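DUF3845 domain-containing protein (Bacteroides thetaiotaomicron VPI-5482, PDB 3GF6) is of unknown function but is a bacterial lipoprotein with an all-beta fold, probably related to the C1q and TNF-like domains. Local coordinates at residues 8-13 and 143-148; 57-62 and 192-197; 101-106 and 183-188; 138-143 and 152-157. All blocks are in the same frame, centred on the assembly; numbering follows the deposited sequence.

Contact 1: residues 8-13 and 143-148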
loop_
_atom_site.group_PDB
_atom_site.type_symbol
_atom_site.label_atom_id
_atom_site.label_comp_id
_atom_site.label_asym_id
_atom_site.label_seq_id
_atom_site.Cartn_x
_atom_site.Cartn_y
_atom_site.Cartn_z
ATOM N N TYR A 8 -14.099 -2.994 -5.930
ATOM C CA TYR A 8 -13.579 -3.462 -4.656
ATOM C C TYR A 8 -13.374 -2.339 -3.599
ATOM O O TYR A 8 -12.250 -2.111 -3.134
ATOM C CB TYR A 8 -12.246 -4.133 -4.905
ATOM C CG TYR A 8 -12.249 -5.396 -5.760
ATOM C CD1 TYR A 8 -13.085 -6.473 -5.474
ATOM C CD2 TYR A 8 -11.344 -5.538 -6.790
ATOM C CE1 TYR A 8 -13.032 -7.677 -6.230
ATOM C CE2 TYR A 8 -11.289 -6.714 -7.561
ATOM C CZ TYR A 8 -12.105 -7.793 -7.253
ATOM O OH TYR A 8 -12.024 -8.953 -8.014
ATOM N N PRO A 9 -14.463 -1.648 -3.201
ATOM C CA PRO A 9 -14.336 -0.544 -2.245
ATOM C C PRO A 9 -14.045 -0.993 -0.808
ATOM O O PRO A 9 -14.574 -2.005 -0.344
ATOM C CB PRO A 9 -15.704 0.150 -2.315
ATOM C CG PRO A 9 -16.676 -0.964 -2.624
ATOM C CD PRO A 9 -15.858 -1.907 -3.562
ATOM N N VAL A 10 -13.255 -0.195 -0.110
ATOM C CA VAL A 10 -13.041 -0.353 1.317
ATOM C C VAL A 10 -13.201 1.011 1.897
ATOM O O VAL A 10 -12.568 1.968 1.423
ATOM C CB VAL A 10 -11.675 -0.932 1.630
ATOM C CG1 VAL A 10 -11.372 -0.898 3.160
ATOM C CG2 VAL A 10 -11.573 -2.355 1.044
ATOM N N GLY A 11 -14.045 1.097 2.931
ATOM C CA GLY A 11 -14.348 2.342 3.589
ATOM C C GLY A 11 -13.505 2.607 4.830
ATOM O O GLY A 11 -12.281 2.458 4.819
ATOM N N ASP A 12 -14.185 2.985 5.922
ATOM C CA ASP A 12 -13.492 3.313 7.173
ATOM C C ASP A 12 -13.185 2.036 7.945
ATOM O O ASP A 12 -13.850 1.679 8.908
ATOM C CB ASP A 12 -14.296 4.314 7.992
ATOM C CG ASP A 12 -14.626 5.589 7.206
ATOM O OD1 ASP A 12 -13.772 6.072 6.400
ATOM O OD2 ASP A 12 -15.751 6.109 7.405
ATOM N N VAL A 13 -12.172 1.324 7.473
ATOM C CA VAL A 13 -11.859 0.016 7.978
ATOM C C VAL A 13 -10.523 0.097 8.712
ATOM O O VAL A 13 -9.597 0.770 8.269
ATOM C CB VAL A 13 -11.777 -1.020 6.854
ATOM C CG1 VAL A 13 -11.159 -2.298 7.355
ATOM C CG2 VAL A 13 -13.141 -1.267 6.290
ATOM N N GLN A 143 -4.737 -7.854 -3.129
ATOM C CA GLN A 143 -6.136 -7.411 -3.198
ATOM C C GLN A 143 -7.183 -8.509 -2.876
ATOM O O GLN A 143 -8.146 -8.667 -3.609
ATOM C CB GLN A 143 -6.432 -6.735 -4.539
ATOM C CG GLN A 143 -7.550 -5.679 -4.452
ATOM C CD GLN A 143 -7.920 -5.033 -5.756
ATOM O OE1 GLN A 143 -7.691 -5.578 -6.853
ATOM N NE2 GLN A 143 -8.477 -3.879 -5.663
ATOM N N PRO A 144 -7.008 -9.252 -1.752
ATOM C CA PRO A 144 -8.079 -10.184 -1.387
ATOM C C PRO A 144 -9.325 -9.391 -1.010
ATOM O O PRO A 144 -9.217 -8.359 -0.349
ATOM C CB PRO A 144 -7.517 -10.898 -0.151
ATOM C CG PRO A 144 -6.595 -9.860 0.485
ATOM C CD PRO A 144 -5.951 -9.186 -0.719
ATOM N N TYR A 145 -10.500 -9.859 -1.412
ATOM C CA TYR A 145 -11.703 -9.060 -1.205
ATOM C C TYR A 145 -12.891 -9.907 -0.791
ATOM O O TYR A 145 -13.188 -10.928 -1.412
ATOM C CB TYR A 145 -12.071 -8.291 -2.466
ATOM C CG TYR A 145 -13.060 -7.201 -2.168
ATOM C CD1 TYR A 145 -14.434 -7.399 -2.299
ATOM C CD2 TYR A 145 -12.620 -5.981 -1.693
ATOM C CE1 TYR A 145 -15.346 -6.368 -2.000
ATOM C CE2 TYR A 145 -13.525 -4.955 -1.381
ATOM C CZ TYR A 145 -14.881 -5.162 -1.537
ATOM O OH TYR A 145 -15.754 -4.144 -1.235
ATOM N N PRO A 146 -13.611 -9.466 0.249
ATOM C CA PRO A 146 -13.396 -8.295 1.099
ATOM C C PRO A 146 -12.281 -8.581 2.110
ATOM O O PRO A 146 -12.219 -9.670 2.668
ATOM C CB PRO A 146 -14.746 -8.094 1.790
ATOM C CG PRO A 146 -15.646 -9.167 1.289
ATOM C CD PRO A 146 -14.826 -10.199 0.637
ATOM N N PRO A 147 -11.360 -7.629 2.307
ATOM C CA PRO A 147 -10.159 -7.952 3.079
ATOM C C PRO A 147 -10.428 -8.415 4.521
ATOM O O PRO A 147 -9.703 -9.297 5.062
ATOM C CB PRO A 147 -9.350 -6.649 3.055
ATOM C CG PRO A 147 -10.173 -5.616 2.392
ATOM C CD PRO A 147 -11.390 -6.242 1.805
ATOM N N ALA A 148 -11.485 -7.899 5.133
ATOM C CA ALA A 148 -11.823 -8.317 6.494
ATOM C C ALA A 148 -12.065 -9.818 6.632
ATOM O O ALA A 148 -11.883 -10.351 7.726
ATOM C CB ALA A 148 -13.037 -7.517 7.024
#
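Y145 lies against the backbone at Y8 and P9, and the close packing of this contact gathers round its ring. Its CG is anti to the backbone N (chi1 -165°), which swings the ring across to the 8-13 chain. Over one face comes Y8, whose CD1 stands 3.4 Å from Y145 CG, offset toward the rim, while Y8 CA makes a CH-pi contact 3.9 Å from the centroid of the Y145 ring. The two tyrosine rings meet obliquely, their planes 47° apart. P146 CB lies over the opposite face; the peptide bond before this proline is cis. A tyrosine suits the place because its rim is polar at one point only: Y145 OH donates to P9 O at 2.6 Å, in the carbonyl plane and on a lone pair. A phenylalanine here would probably leave P9 O without this donor and the ring without the bond that fixes its outer end. V10 CG2 lies at the ring's edge and meets P147 CG at 3.8 Å, the two side chains running in opposite senses. The outer side is looser: G11 and D12 are exposed and leave the 143-148 loop behind; D12 sits at the centre of an inverse gamma turn, and its OD1 accepts from M160 N. Y8 OH is hydrogen-bonded to N93 OD1. The irregular N-terminal segment leading into strand 14-16 thus packs on the connection between antiparallel strands 129-139 and 153-158 of the all-beta fold.

Contact 2: residues 57-62 and 192-197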
loop_
_atom_site.group_PDB
_atom_site.type_symbol
_atom_site.label_atom_id
_atom_site.label_comp_id
_atom_site.label_asym_id
_atom_site.label_seq_id
_atom_site.Cartn_x
_atom_site.Cartn_y
_atom_site.Cartn_z
ATOM N N LEU A 57 -11.269 6.392 -12.207
ATOM C CA LEU A 57 -9.869 5.943 -12.264
ATOM C C LEU A 57 -9.546 5.046 -11.067
ATOM O O LEU A 57 -9.435 5.535 -9.930
ATOM C CB LEU A 57 -8.943 7.151 -12.298
ATOM C CG LEU A 57 -9.106 8.154 -13.446
ATOM C CD1 LEU A 57 -8.345 9.445 -13.084
ATOM C CD2 LEU A 57 -8.606 7.569 -14.758
ATOM N N THR A 58 -9.357 3.764 -11.343
ATOM C CA THR A 58 -9.030 2.759 -10.309
ATOM C C THR A 58 -7.549 2.413 -10.470
ATOM O O THR A 58 -7.110 2.007 -11.571
ATOM C CB THR A 58 -9.889 1.534 -10.449
ATOM O OG1 THR A 58 -11.271 1.929 -10.522
ATOM C CG2 THR A 58 -9.632 0.615 -9.245
ATOM N N PHE A 59 -6.764 2.591 -9.400
ATOM C CA PHE A 59 -5.326 2.323 -9.471
ATOM C C PHE A 59 -4.747 1.957 -8.156
ATOM O O PHE A 59 -5.381 2.175 -7.110
ATOM C CB PHE A 59 -4.540 3.489 -10.109
ATOM C CG PHE A 59 -4.770 4.813 -9.463
ATOM C CD1 PHE A 59 -4.073 5.208 -8.321
ATOM C CD2 PHE A 59 -5.700 5.676 -9.985
ATOM C CE1 PHE A 59 -4.363 6.465 -7.723
ATOM C CE2 PHE A 59 -5.957 6.913 -9.402
ATOM C CZ PHE A 59 -5.273 7.306 -8.292
HETATM N N MSE A 60 -3.560 1.337 -8.198
HETATM C CA MSE A 60 -2.900 0.978 -6.989
HETATM C C MSE A 60 -1.468 1.504 -6.970
HETATM O O MSE A 60 -0.906 1.870 -8.005
HETATM C CB MSE A 60 -2.960 -0.543 -6.740
HETATM C CG MSE A 60 -2.241 -1.296 -7.732
HETATM SE SE MSE A 60 -0.405 -1.714 -7.179
HETATM C CE MSE A 60 -0.331 -2.960 -8.670
ATOM N N ILE A 61 -0.937 1.565 -5.751
ATOM C CA ILE A 61 0.397 2.108 -5.521
ATOM C C ILE A 61 1.260 0.989 -4.951
ATOM O O ILE A 61 0.905 0.304 -3.959
ATOM C CB ILE A 61 0.394 3.294 -4.528
ATOM C CG1 ILE A 61 -0.564 4.393 -4.970
ATOM C CG2 ILE A 61 1.854 3.831 -4.325
ATOM C CD1 ILE A 61 -0.271 4.957 -6.335
ATOM N N ASP A 62 2.417 0.779 -5.580
ATOM C CA ASP A 62 3.468 -0.071 -4.993
ATOM C C ASP A 62 4.237 0.838 -4.047
ATOM O O ASP A 62 4.853 1.817 -4.482
ATOM C CB ASP A 62 4.438 -0.629 -6.049
ATOM C CG ASP A 62 3.818 -1.741 -6.911
ATOM O OD1 ASP A 62 2.684 -2.191 -6.677
ATOM O OD2 ASP A 62 4.473 -2.152 -7.876
ATOM N N LEU A 192 -1.182 0.680 -1.573
ATOM C CA LEU A 192 -2.416 1.458 -1.509
ATOM C C LEU A 192 -3.323 1.036 -2.666
ATOM O O LEU A 192 -2.860 0.826 -3.806
ATOM C CB LEU A 192 -2.182 2.960 -1.627
ATOM C CG LEU A 192 -1.326 3.650 -0.568
ATOM C CD1 LEU A 192 -1.212 5.167 -0.878
ATOM C CD2 LEU A 192 -1.903 3.457 0.793
ATOM N N PHE A 193 -4.606 0.911 -2.377
ATOM C CA PHE A 193 -5.642 0.677 -3.378
ATOM C C PHE A 193 -6.589 1.884 -3.387
ATOM O O PHE A 193 -7.034 2.318 -2.302
ATOM C CB PHE A 193 -6.375 -0.650 -3.064
ATOM C CG PHE A 193 -5.502 -1.865 -3.241
ATOM C CD1 PHE A 193 -5.275 -2.408 -4.490
ATOM C CD2 PHE A 193 -4.950 -2.492 -2.165
ATOM C CE1 PHE A 193 -4.437 -3.464 -4.660
ATOM C CE2 PHE A 193 -4.131 -3.582 -2.322
ATOM C CZ PHE A 193 -3.917 -4.116 -3.579
ATOM N N ILE A 194 -6.784 2.472 -4.573
ATOM C CA ILE A 194 -7.487 3.745 -4.737
ATOM C C ILE A 194 -8.523 3.676 -5.850
ATOM O O ILE A 194 -8.323 2.996 -6.859
ATOM C CB ILE A 194 -6.476 4.916 -5.027
ATOM C CG1 ILE A 194 -5.575 5.139 -3.833
ATOM C CG2 ILE A 194 -7.236 6.265 -5.364
ATOM C CD1 ILE A 194 -4.237 5.825 -4.219
ATOM N N ASN A 195 -9.634 4.398 -5.696
ATOM C CA ASN A 195 -10.505 4.672 -6.822
ATOM C C ASN A 195 -10.915 6.142 -6.761
ATOM O O ASN A 195 -11.249 6.629 -5.708
ATOM C CB ASN A 195 -11.777 3.821 -6.829
ATOM C CG ASN A 195 -12.620 4.064 -8.083
ATOM O OD1 ASN A 195 -12.094 4.019 -9.204
ATOM N ND2 ASN A 195 -13.914 4.394 -7.901
ATOM N N LEU A 196 -10.816 6.838 -7.873
ATOM C CA LEU A 196 -11.356 8.213 -7.957
ATOM C C LEU A 196 -12.605 8.244 -8.820
ATOM O O LEU A 196 -12.697 7.554 -9.826
ATOM C CB LEU A 196 -10.342 9.172 -8.581
ATOM C CG LEU A 196 -8.891 9.092 -8.102
ATOM C CD1 LEU A 196 -7.964 10.038 -8.929
ATOM C CD2 LEU A 196 -8.778 9.385 -6.610
ATOM N N ALA A 197 -13.562 9.073 -8.410
ATOM C CA ALA A 197 -14.780 9.349 -9.175
ATOM C C ALA A 197 -14.751 10.815 -9.549
ATOM O O ALA A 197 -14.329 11.660 -8.764
ATOM C CB ALA A 197 -16.039 8.980 -8.332
#
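F59 and I194 face each other as a hydrogen-bonded pair at the middle of two neighbouring antiparallel beta strands, 57-62 and 192-197, in one sheet of the all-beta fold. Six backbone bonds join the strands, two at each of the pairs L57/L196, F59/I194 and I61/L192; F59 O receives I194 N nearly along the C=O axis. The side chains of these three pairs share one face of the sheet, where strand 203-219 of the other sheet packs on them through V205 and L207, so large apolar residues suit it. The side chain of F59 shows how that face is filled. From CB, the first torsion sets CG between the backbone N and the carbonyl carbon (chi1 54°), which brings the ring over toward the partner strand. CD1 approaches I194 CB; CE1 meets I194 CD1 at 3.6 Å; CZ, at the tip, touches I194 CG2 at 3.7 Å; and CE2 has L196 CD1 in the ring plane, at the edge, 3.7 Å away. An alanine here would probably open a gap beside I194 and L196, taking from their methyl groups the ring they pack on. I61 and L192 lie side by side, CB to CB at 3.9 Å. On the opposite face M60 CB rests on F193 CD1 at 3.7 Å. There too T58 OG1 donates to N195 OD1 at 2.6 Å, from above the carbonyl plane, 49° out of it, while N195 ND2 holds D132 OD2.

Contact 3: residues 101-106 and 183-188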
loop_
_atom_site.group_PDB
_atom_site.type_symbol
_atom_site.label_atom_id
_atom_site.label_comp_id
_atom_site.label_asym_id
_atom_site.label_seq_id
_atom_site.Cartn_x
_atom_site.Cartn_y
_atom_site.Cartn_z
ATOM N N PRO A 101 5.027 -8.572 -4.800
ATOM C CA PRO A 101 5.261 -8.502 -3.361
ATOM C C PRO A 101 6.462 -7.597 -2.972
ATOM O O PRO A 101 7.415 -7.485 -3.719
ATOM C CB PRO A 101 5.591 -9.936 -3.007
ATOM C CG PRO A 101 6.098 -10.538 -4.247
ATOM C CD PRO A 101 5.452 -9.836 -5.394
ATOM N N ILE A 102 6.401 -6.991 -1.798
ATOM C CA ILE A 102 7.503 -6.209 -1.270
ATOM C C ILE A 102 8.636 -7.142 -0.852
ATOM O O ILE A 102 9.808 -6.765 -0.907
ATOM C CB ILE A 102 7.000 -5.277 -0.111
ATOM C CG1 ILE A 102 8.041 -4.215 0.213
ATOM C CG2 ILE A 102 6.644 -6.084 1.175
ATOM C CD1 ILE A 102 7.552 -3.139 1.228
ATOM N N TYR A 103 8.295 -8.358 -0.405
ATOM C CA TYR A 103 9.304 -9.334 0.017
ATOM C C TYR A 103 8.827 -10.739 -0.290
ATOM O O TYR A 103 7.642 -11.018 -0.161
ATOM C CB TYR A 103 9.577 -9.206 1.515
ATOM C CG TYR A 103 10.751 -10.007 2.000
ATOM C CD1 TYR A 103 10.570 -11.266 2.535
ATOM C CD2 TYR A 103 12.042 -9.492 1.965
ATOM C CE1 TYR A 103 11.622 -12.010 2.991
ATOM C CE2 TYR A 103 13.134 -10.273 2.449
ATOM C CZ TYR A 103 12.893 -11.503 2.977
ATOM O OH TYR A 103 13.921 -12.302 3.444
ATOM N N THR A 104 9.758 -11.617 -0.652
ATOM C CA THR A 104 9.475 -13.037 -0.964
ATOM C C THR A 104 10.196 -13.949 0.004
ATOM O O THR A 104 11.413 -13.865 0.151
ATOM C CB THR A 104 9.870 -13.364 -2.433
ATOM O OG1 THR A 104 9.080 -12.539 -3.276
ATOM C CG2 THR A 104 9.604 -14.844 -2.839
ATOM N N SER A 105 9.438 -14.784 0.721
ATOM C CA SER A 105 9.994 -15.770 1.603
ATOM C C SER A 105 10.424 -17.022 0.843
ATOM O O SER A 105 9.826 -17.405 -0.197
ATOM C CB SER A 105 8.973 -16.182 2.666
ATOM O OG SER A 105 9.561 -17.058 3.612
ATOM N N GLN A 106 11.467 -17.650 1.375
ATOM C CA GLN A 106 11.985 -18.915 0.848
ATOM C C GLN A 106 11.931 -20.060 1.881
ATOM O O GLN A 106 12.424 -21.166 1.608
ATOM C CB GLN A 106 13.431 -18.713 0.319
ATOM C CG GLN A 106 13.566 -17.677 -0.804
ATOM C CD GLN A 106 12.841 -18.036 -2.076
ATOM O OE1 GLN A 106 12.388 -19.185 -2.267
ATOM N NE2 GLN A 106 12.726 -17.064 -2.973
ATOM N N LEU A 183 3.896 -13.634 12.036
ATOM C CA LEU A 183 3.264 -13.695 10.736
ATOM C C LEU A 183 3.900 -14.782 9.862
ATOM O O LEU A 183 5.113 -14.991 9.923
ATOM C CB LEU A 183 3.370 -12.355 10.052
ATOM C CG LEU A 183 2.849 -11.138 10.819
ATOM C CD1 LEU A 183 3.160 -9.864 9.995
ATOM C CD2 LEU A 183 1.337 -11.307 11.126
ATOM N N SER A 184 3.053 -15.454 9.075
ATOM C CA SER A 184 3.477 -16.474 8.104
ATOM C C SER A 184 3.065 -16.025 6.705
ATOM O O SER A 184 1.946 -15.561 6.482
ATOM C CB SER A 184 2.843 -17.842 8.400
ATOM O OG SER A 184 3.265 -18.362 9.652
ATOM N N PHE A 185 3.975 -16.144 5.753
ATOM C CA PHE A 185 3.640 -15.893 4.359
ATOM C C PHE A 185 4.623 -16.476 3.374
ATOM O O PHE A 185 5.816 -16.614 3.693
ATOM C CB PHE A 185 3.517 -14.396 4.076
ATOM C CG PHE A 185 4.765 -13.595 4.422
ATOM C CD1 PHE A 185 5.844 -13.508 3.525
ATOM C CD2 PHE A 185 4.836 -12.893 5.621
ATOM C CE1 PHE A 185 6.958 -12.774 3.846
ATOM C CE2 PHE A 185 5.959 -12.160 5.933
ATOM C CZ PHE A 185 7.014 -12.090 5.043
ATOM N N SER A 186 4.128 -16.713 2.152
ATOM C CA SER A 186 4.969 -16.989 0.995
ATOM C C SER A 186 5.497 -15.697 0.435
ATOM O O SER A 186 6.680 -15.552 0.179
ATOM C CB SER A 186 4.207 -17.789 -0.081
ATOM O OG SER A 186 4.898 -17.788 -1.318
ATOM N N GLN A 187 4.580 -14.771 0.214
ATOM C CA GLN A 187 4.876 -13.470 -0.342
ATOM C C GLN A 187 4.131 -12.421 0.481
ATOM O O GLN A 187 3.010 -12.670 0.894
ATOM C CB GLN A 187 4.446 -13.395 -1.818
ATOM C CG GLN A 187 5.125 -14.429 -2.685
ATOM C CD GLN A 187 4.597 -14.415 -4.108
ATOM O OE1 GLN A 187 5.259 -13.889 -5.003
ATOM N NE2 GLN A 187 3.425 -15.025 -4.330
ATOM N N LEU A 188 4.783 -11.280 0.721
ATOM C CA LEU A 188 4.230 -10.157 1.482
ATOM C C LEU A 188 4.000 -8.956 0.550
ATOM O O LEU A 188 4.925 -8.511 -0.172
ATOM C CB LEU A 188 5.200 -9.778 2.606
ATOM C CG LEU A 188 4.723 -8.773 3.661
ATOM C CD1 LEU A 188 3.598 -9.369 4.502
ATOM C CD2 LEU A 188 5.934 -8.340 4.555
HETATM O O HOH W 1 7.694 -13.386 -5.655
HETATM O O HOH W 2 7.451 -18.630 4.323
#
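Two first torsions bring Y103 and F185 together: Y103 has CG anti to the backbone N (chi1 -171°), whereas F185 has CG between the backbone N and the carbonyl carbon (chi1 57°). The rings therefore meet edge against edge, with Y103 CD1 4.1 Å from F185 CE1, and the two side chains cross at about a right angle. F185 CE1 also touches S105 CB obliquely, and over one face of its ring lies L188 CB, from its own segment. Y112 stacks on F185, so a flat, apolar ring suits the site. S105, small enough to fit beside the chain, sends its N-H to S186 O at 2.9 Å; its hydroxyl bonds to Y112 OH, and a water links S105 OG with F185 O. On the sheet face that carries T104, Q187, extended beyond CG, lies obliquely across P101, its OE1 3.5 Å from P101 CG. A second water donates to Q187 OE1 at 2.6 Å and also bonds to T104 OG1, bridging two polar side chains on the solvent side. I102 CG2 packs on L188 CD2 at 4.1 Å. L188 N gives a straight bond to Y103 O, but L188 O meets two N-H groups: I102 N at 2.7 Å, bent at 130°, and Y103 N in a weak bond at 3.4 Å. Two residues facing one make a classic beta bulge, here where the short strand 103-104 joins the start of strand 187-198.

Contact 4: residues 138-143 and 152-157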
loop_
_atom_site.group_PDB
_atom_site.type_symbol
_atom_site.label_atom_id
_atom_site.label_comp_id
_atom_site.label_asym_id
_atom_site.label_seq_id
_atom_site.Cartn_x
_atom_site.Cartn_y
_atom_site.Cartn_z
ATOM N N LEU A 138 -1.303 -4.353 4.189
ATOM C CA LEU A 138 -0.215 -5.330 4.322
ATOM C C LEU A 138 -0.898 -6.685 4.423
ATOM O O LEU A 138 -1.759 -6.866 5.265
ATOM C CB LEU A 138 0.568 -5.064 5.585
ATOM C CG LEU A 138 1.797 -5.885 5.850
ATOM C CD1 LEU A 138 2.869 -5.420 4.796
ATOM C CD2 LEU A 138 2.251 -5.746 7.364
ATOM N N ALA A 139 -0.483 -7.623 3.575
ATOM C CA ALA A 139 -1.170 -8.892 3.380
ATOM C C ALA A 139 -0.262 -9.920 2.720
ATOM O O ALA A 139 0.702 -9.562 2.037
ATOM C CB ALA A 139 -2.434 -8.684 2.521
ATOM N N SER A 140 -0.590 -11.191 2.904
ATOM C CA SER A 140 0.088 -12.282 2.187
ATOM C C SER A 140 -0.593 -12.642 0.850
ATOM O O SER A 140 -0.184 -13.584 0.227
ATOM C CB SER A 140 0.227 -13.493 3.100
ATOM O OG SER A 140 -1.046 -14.066 3.294
ATOM N N LEU A 141 -1.662 -11.916 0.465
ATOM C CA LEU A 141 -2.324 -12.006 -0.844
ATOM C C LEU A 141 -2.438 -10.600 -1.429
ATOM O O LEU A 141 -2.421 -9.627 -0.672
ATOM C CB LEU A 141 -3.723 -12.597 -0.702
ATOM C CG LEU A 141 -3.751 -14.027 -0.143
ATOM C CD1 LEU A 141 -5.190 -14.448 0.116
ATOM C CD2 LEU A 141 -3.031 -15.003 -1.120
ATOM N N PHE A 142 -2.559 -10.515 -2.750
ATOM C CA PHE A 142 -2.784 -9.259 -3.444
ATOM C C PHE A 142 -4.277 -8.997 -3.632
ATOM O O PHE A 142 -4.979 -9.799 -4.233
ATOM C CB PHE A 142 -2.048 -9.258 -4.811
ATOM C CG PHE A 142 -2.093 -7.947 -5.502
ATOM C CD1 PHE A 142 -3.187 -7.564 -6.247
ATOM C CD2 PHE A 142 -1.047 -7.014 -5.306
ATOM C CE1 PHE A 142 -3.245 -6.286 -6.835
ATOM C CE2 PHE A 142 -1.085 -5.745 -5.899
ATOM C CZ PHE A 142 -2.189 -5.386 -6.663
ATOM N N GLN A 143 -4.737 -7.854 -3.129
ATOM C CA GLN A 143 -6.136 -7.411 -3.198
ATOM C C GLN A 143 -7.183 -8.509 -2.876
ATOM O O GLN A 143 -8.146 -8.667 -3.609
ATOM C CB GLN A 143 -6.432 -6.735 -4.539
ATOM C CG GLN A 143 -7.550 -5.679 -4.452
ATOM C CD GLN A 143 -7.920 -5.033 -5.756
ATOM O OE1 GLN A 143 -7.691 -5.578 -6.853
ATOM N NE2 GLN A 143 -8.477 -3.879 -5.663
ATOM N N GLU A 152 -5.228 -13.727 5.871
ATOM C CA GLU A 152 -4.059 -13.285 5.107
ATOM C C GLU A 152 -3.840 -11.774 5.099
ATOM O O GLU A 152 -2.758 -11.280 4.715
ATOM C CB GLU A 152 -4.194 -13.759 3.658
ATOM C CG GLU A 152 -4.051 -15.264 3.469
ATOM C CD GLU A 152 -5.297 -16.080 3.698
ATOM O OE1 GLU A 152 -6.397 -15.501 3.899
ATOM O OE2 GLU A 152 -5.143 -17.332 3.645
ATOM N N VAL A 153 -4.865 -11.039 5.493
ATOM C CA VAL A 153 -4.765 -9.588 5.640
ATOM C C VAL A 153 -4.264 -9.257 7.040
ATOM O O VAL A 153 -4.925 -9.556 8.057
ATOM C CB VAL A 153 -6.101 -8.891 5.314
ATOM C CG1 VAL A 153 -6.049 -7.422 5.700
ATOM C CG2 VAL A 153 -6.363 -8.968 3.815
ATOM N N PHE A 154 -3.069 -8.667 7.082
ATOM C CA PHE A 154 -2.368 -8.375 8.347
ATOM C C PHE A 154 -2.695 -6.958 8.854
ATOM O O PHE A 154 -2.825 -6.725 10.055
ATOM C CB PHE A 154 -0.845 -8.549 8.187
ATOM C CG PHE A 154 -0.420 -9.937 7.733
ATOM C CD1 PHE A 154 -1.097 -11.075 8.147
ATOM C CD2 PHE A 154 0.631 -10.084 6.814
ATOM C CE1 PHE A 154 -0.707 -12.344 7.701
ATOM C CE2 PHE A 154 1.010 -11.340 6.365
ATOM C CZ PHE A 154 0.345 -12.463 6.806
HETATM N N MSE A 155 -2.813 -6.013 7.912
HETATM C CA MSE A 155 -3.119 -4.627 8.222
HETATM C C MSE A 155 -3.961 -4.091 7.091
HETATM O O MSE A 155 -3.636 -4.244 5.902
HETATM C CB MSE A 155 -1.862 -3.749 8.371
HETATM C CG MSE A 155 -2.125 -2.356 8.960
HETATM SE SE MSE A 155 -0.851 -1.020 8.354
HETATM C CE MSE A 155 -1.424 -0.816 6.481
ATOM N N CYS A 156 -5.059 -3.457 7.457
ATOM C CA CYS A 156 -5.912 -2.803 6.470
ATOM C C CYS A 156 -6.459 -1.534 7.105
ATOM O O CYS A 156 -7.193 -1.600 8.086
ATOM C CB CYS A 156 -7.066 -3.726 6.024
ATOM S SG CYS A 156 -8.073 -3.009 4.707
ATOM N N LYS A 157 -6.086 -0.394 6.550
ATOM C CA LYS A 157 -6.509 0.912 7.040
ATOM C C LYS A 157 -7.048 1.739 5.886
ATOM O O LYS A 157 -6.306 2.156 4.970
ATOM C CB LYS A 157 -5.397 1.655 7.794
ATOM C CG LYS A 157 -5.057 1.015 9.155
ATOM C CD LYS A 157 -3.809 1.574 9.767
ATOM C CE LYS A 157 -3.371 0.712 10.990
ATOM N NZ LYS A 157 -4.344 0.590 12.140
#
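L138 pairs with both F154 and M155 through its backbone. L138 N donates to M155 O at 2.9 Å, and L138 O takes two bonds in return, from F154 N at 2.9 Å and M155 N at 3.0 Å, so one carbonyl oxygen satisfies two buried N-H groups. Further along, S140 N donates to E152 O. Because F154 and M155 both face L138, this is a classic beta bulge, and the register shifts by one before A139 meets V153. It lies where strand 129-139 gives way to the loop that returns the chain as antiparallel strand 153-158, and beyond it K157 holds D14 and E16 in salt bridges.

Apolar contacts form on both faces. L138 CB meets M155 CB at 3.9 Å, on the face that packs against Y178 of the other sheet. A139 CB lies 4.1 Å from V153 CG2; its small size suits the close approach of the two chains here. F154, with CG anti to the carbonyl carbon (chi1 -58°), places its ring obliquely alongside the chain at A139 and S140: CZ touches S140 CB at 3.8 Å, and the ring has E152 O of its own segment over its centre on one face.

At the outer end the contacts mix polar and apolar groups. E152, bent at chi2 (84°), folds its CB and CG against S140 OG, with CG 3.2 Å from that hydroxyl, and the L141 side chain slants across that of E152, CD1 touching E152 CG at 3.6 Å.

Overall arrangement
From the N terminus, residues 8-13 form contact 1 with 143-148, closing a long loop and fastening the segment before strand 14-16 to the connection between strands 129-139 and 153-158. Before that loop ends, strand 57-62 starts contact 2, which closes only at 192-197, so the two cross. Contact 3, between 101-106 and 183-188, falls within the span of contact 2 and likewise crosses contact 1. Contact 4 closes the shortest loop, from 138-143 to 152-157; it lies within the spans of contacts 2 and 3, and crosses contact 1, with which it shares Q143. Contacts 2, 3 and 4 belong to one antiparallel sheet: 2 and 3 sit on strand 187-198, their centres about 23 Å apart, and 4 joins its neighbour 129-139 to 153-158.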